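Local coordinates for high affinity transport system protein p37 (Mycoplasma hyorhinis, PDB 3E79) that serves as a lipoprotein component of a high-affinity transport system and binds thiamine diphosphate, at residues G217-K222 with A334-N339. Sequence-based numbering, arbitrary orientation.
Sequences GMIWIK and ALIVTN. With I3C (5-amino-2,4,6-triiodobenzene-1,3-dicarboxylic acid), chain B.
An antiparallel strand pair with a beta bulge sets residues 218-220 against 334-337, at the edge of the five-stranded sheet in one lobe of a periplasmic-binding-protein-like fold. Two nearly straight hydrogen bonds secure it, Ile219 N to Ile336 O at 2.9 Å and Leu335 N to Ile219 O at 2.8 Å. The bulge falls at Leu335, the extra residue opposite the step from Ile219 to Trp220. Leu335 O turns outward and accepts a hydrogen bond from N13 of the triiodinated ligand I3C at 3.1 Å, while the side chains of Leu335 and Ile221 cross at about a right angle, their CD1 atoms 4.0 Å apart.

On the face carrying Met218 and Trp220, the methionine chain bends at chi3 (-72°), which brings CE over the rim of the indole and tightly against Ala334 CB at 3.4 Å. On the other face, Ile219 and Ile336 run side by side, Ile219 CD1 against Ile336 CG2. Thr338 N hydrogen-bonds to Gly217 O at 3.1 Å, and Thr338 OG1 accepts a hydrogen bond from Gly217 N at 2.9 Å and donates one to Asn339 O of its own segment at 2.8 Å.

Helix 170-184 packs on Ala334 and Val337, helix 256-269 on Ile219 and Thr338, and helix 225-236 on Ile221 and Leu335; strand 304-308 flanks the far side of 217-223, where Trp220 NE1 hydrogen-bonds to Ser307 OG.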
ATOM      1  N   GLY A 217      -0.777   2.528   7.928  1.00 12.48           N
ATOM      2  CA  GLY A 217      -0.300   3.903   7.766  1.00 14.38           C
ATOM      3  C   GLY A 217       0.545   4.274   8.985  1.00 15.81           C
ATOM      4  O   GLY A 217       0.743   3.454   9.891  1.00 13.32           O
ATOM      5  N   MET A 218       1.051   5.504   9.044  1.00 17.03           N
ATOM      6  CA  MET A 218       1.776   5.923  10.250  1.00 17.01           C
ATOM      7  C   MET A 218       1.733   7.433  10.383  1.00 12.63           C
ATOM      8  O   MET A 218       1.525   8.137   9.387  1.00 15.88           O
ATOM      9  CB  MET A 218       3.233   5.457  10.236  1.00 10.08           C
ATOM     10  CG  MET A 218       4.115   6.154   9.233  1.00 14.68           C
ATOM     11  SD  MET A 218       5.792   5.500   9.174  1.00 16.82           S
ATOM     12  CE  MET A 218       6.453   6.101  10.724  1.00 15.27           C
ATOM     13  N   ILE A 219       1.920   7.924  11.610  1.00 10.07           N
ATOM     14  CA  ILE A 219       1.989   9.385  11.779  1.00  7.88           C
ATOM     15  C   ILE A 219       3.412   9.769  12.177  1.00 13.94           C
ATOM     16  O   ILE A 219       3.954   9.185  13.126  1.00 11.93           O
ATOM     17  CB  ILE A 219       0.962   9.873  12.809  1.00 16.57           C
ATOM     18  CG1 ILE A 219      -0.504   9.621  12.420  1.00 17.61           C
ATOM     19  CG2 ILE A 219       1.129  11.353  13.126  1.00 12.84           C
ATOM     20  CD1 ILE A 219      -1.452   9.914  13.569  1.00 18.95           C
ATOM     21  N   TRP A 220       3.972  10.715  11.439  1.00 13.00           N
ATOM     22  CA  TRP A 220       5.313  11.224  11.675  1.00 13.49           C
ATOM     23  C   TRP A 220       5.227  12.558  12.425  1.00 16.17           C
ATOM     24  O   TRP A 220       4.227  13.250  12.264  1.00 14.61           O
ATOM     25  CB  TRP A 220       6.089  11.521  10.406  1.00 13.79           C
ATOM     26  CG  TRP A 220       6.485  10.390   9.526  1.00 21.55           C
ATOM     27  CD1 TRP A 220       5.759   9.882   8.476  1.00 16.44           C
ATOM     28  CD2 TRP A 220       7.691   9.629   9.604  1.00 19.45           C
ATOM     29  NE1 TRP A 220       6.450   8.847   7.902  1.00 11.67           N
ATOM     30  CE2 TRP A 220       7.635   8.668   8.572  1.00 11.29           C
ATOM     31  CE3 TRP A 220       8.811   9.668  10.452  1.00 20.34           C
ATOM     32  CZ2 TRP A 220       8.670   7.760   8.375  1.00 13.45           C
ATOM     33  CZ3 TRP A 220       9.836   8.758  10.249  1.00 20.88           C
ATOM     34  CH2 TRP A 220       9.755   7.812   9.213  1.00 21.47           C
ATOM     35  N   ILE A 221       6.253  12.902  13.197  1.00 13.93           N
ATOM     36  CA  ILE A 221       6.262  14.224  13.825  1.00 12.17           C
ATOM     37  C   ILE A 221       7.673  14.795  13.667  1.00 18.41           C
ATOM     38  O   ILE A 221       8.622  14.020  13.572  1.00 18.20           O
ATOM     39  CB  ILE A 221       5.883  14.276  15.316  1.00 14.03           C
ATOM     40  CG1 ILE A 221       6.807  13.437  16.204  1.00 16.07           C
ATOM     41  CG2 ILE A 221       4.419  13.923  15.525  1.00 13.30           C
ATOM     42  CD1 ILE A 221       6.338  13.326  17.637  1.00 15.58           C
ATOM     43  N   LYS A 222       7.764  16.115  13.620  1.00 12.96           N
ATOM     44  CA  LYS A 222       9.045  16.734  13.309  1.00 15.35           C
ATOM     45  C   LYS A 222       9.225  18.020  14.100  1.00 15.56           C
ATOM     46  O   LYS A 222       8.275  18.770  14.251  1.00 21.23           O
ATOM     47  CB  LYS A 222       9.127  17.051  11.808  1.00 18.58           C
ATOM     48  CG  LYS A 222      10.405  17.761  11.422  1.00 27.57           C
ATOM     49  CD  LYS A 222      10.261  18.877  10.418  1.00 27.43           C
ATOM     50  CE  LYS A 222       9.288  19.964  10.819  1.00 28.20           C
ATOM     51  NZ  LYS A 222       9.000  20.897   9.692  1.00 22.67           N
ATOM     52  N   ALA A 334       8.645   8.658  14.282  1.00 10.67           N
ATOM     53  CA  ALA A 334       7.308   8.078  14.279  1.00 13.29           C
ATOM     54  C   ALA A 334       6.617   8.315  15.613  1.00 12.47           C
ATOM     55  O   ALA A 334       7.230   8.154  16.676  1.00 20.55           O
ATOM     56  CB  ALA A 334       7.356   6.585  13.957  1.00 14.30           C
ATOM     57  N   LEU A 335       5.342   8.696  15.538  1.00  9.86           N
ATOM     58  CA  LEU A 335       4.560   8.879  16.757  1.00 13.61           C
ATOM     59  C   LEU A 335       3.757   7.627  17.062  1.00 17.03           C
ATOM     60  O   LEU A 335       3.751   7.123  18.185  1.00 14.39           O
ATOM     61  CB  LEU A 335       3.651  10.094  16.619  1.00 12.82           C
ATOM     62  CG  LEU A 335       2.663  10.340  17.763  1.00 19.57           C
ATOM     63  CD1 LEU A 335       3.402  10.910  18.962  1.00 15.49           C
ATOM     64  CD2 LEU A 335       1.545  11.270  17.306  1.00 17.42           C
ATOM     65  N   ILE A 336       3.060   7.132  16.042  1.00 14.78           N
ATOM     66  CA  ILE A 336       2.224   5.938  16.185  1.00 12.98           C
ATOM     67  C   ILE A 336       1.884   5.378  14.802  1.00 15.38           C
ATOM     68  O   ILE A 336       1.932   6.126  13.822  1.00 14.23           O
ATOM     69  CB  ILE A 336       0.946   6.281  16.960  1.00 13.96           C
ATOM     70  CG1 ILE A 336       0.060   5.095  17.343  1.00 16.99           C
ATOM     71  CG2 ILE A 336       0.127   7.303  16.166  1.00 17.00           C
ATOM     72  CD1 ILE A 336      -1.023   5.451  18.346  1.00 13.01           C
ATOM     73  N   VAL A 337       1.568   4.099  14.686  1.00 14.99           N
ATOM     74  CA  VAL A 337       1.146   3.559  13.382  1.00 16.08           C
ATOM     75  C   VAL A 337      -0.358   3.368  13.431  1.00 14.75           C
ATOM     76  O   VAL A 337      -0.998   3.750  14.416  1.00 17.22           O
ATOM     77  CB  VAL A 337       1.889   2.274  13.017  1.00 14.47           C
ATOM     78  CG1 VAL A 337       3.401   2.537  12.982  1.00 13.70           C
ATOM     79  CG2 VAL A 337       1.599   1.138  13.992  1.00 11.06           C
ATOM     80  N   THR A 338      -0.986   2.816  12.399  1.00 16.74           N
ATOM     81  CA  THR A 338      -2.452   2.713  12.455  1.00 13.88           C
ATOM     82  C   THR A 338      -2.883   1.259  12.609  1.00 14.32           C
ATOM     83  O   THR A 338      -2.036   0.356  12.660  1.00 14.02           O
ATOM     84  CB  THR A 338      -3.077   3.288  11.172  1.00 14.94           C
ATOM     85  OG1 THR A 338      -2.746   2.402  10.081  1.00 12.18           O
ATOM     86  CG2 THR A 338      -2.484   4.644  10.818  1.00 11.63           C
ATOM     87  N   ASN A 339      -4.192   1.021  12.666  1.00 14.87           N
ATOM     88  CA  ASN A 339      -4.717  -0.337  12.532  1.00 17.08           C
ATOM     89  C   ASN A 339      -4.382  -0.879  11.142  1.00 18.02           C
ATOM     90  O   ASN A 339      -4.108  -0.067  10.247  1.00 13.85           O
ATOM     91  CB  ASN A 339      -6.234  -0.361  12.762  1.00 13.39           C
ATOM     92  CG  ASN A 339      -6.565   0.073  14.186  1.00 17.30           C
ATOM     93  OD1 ASN A 339      -5.824  -0.277  15.113  1.00 20.06           O
ATOM     94  ND2 ASN A 339      -7.656   0.811  14.337  1.00 18.15           N
TER
HETATM   95  I3  I3C B 500       2.918   8.424  23.827  1.00 39.17           I
HETATM   96  I2  I3C B 500       7.223   7.937  19.708  1.00 26.70           I
HETATM   97  I1  I3C B 500       8.704   9.220  25.375  1.00 45.15           I
HETATM   98  O8  I3C B 500       5.062   8.280  26.475  1.00 42.18           O
HETATM   99  O9  I3C B 500       5.288  10.424  25.851  1.00 31.93           O
HETATM  100  C10 I3C B 500       9.111   8.508  22.228  1.00 27.16           C
HETATM  101  N13 I3C B 500       4.339   7.981  21.060  1.00 22.36           N
HETATM  102  C1  I3C B 500       5.888   8.770  24.286  1.00 30.49           C
HETATM  103  C6  I3C B 500       4.939   8.442  23.316  1.00 23.61           C
HETATM  104  C5  I3C B 500       5.284   8.181  21.994  1.00 28.30           C
HETATM  105  C4  I3C B 500       6.652   8.159  21.691  1.00 22.71           C
HETATM  106  C3  I3C B 500       7.630   8.515  22.632  1.00 26.08           C
HETATM  107  C2  I3C B 500       7.242   8.786  23.951  1.00 21.52           C
HETATM  108  C7  I3C B 500       5.366   9.184  25.683  1.00 33.98           C
HETATM  109  O11 I3C B 500       9.664   9.584  21.934  1.00 32.95           O
HETATM  110  O12 I3C B 500       9.670   7.393  22.232  1.00 26.81           O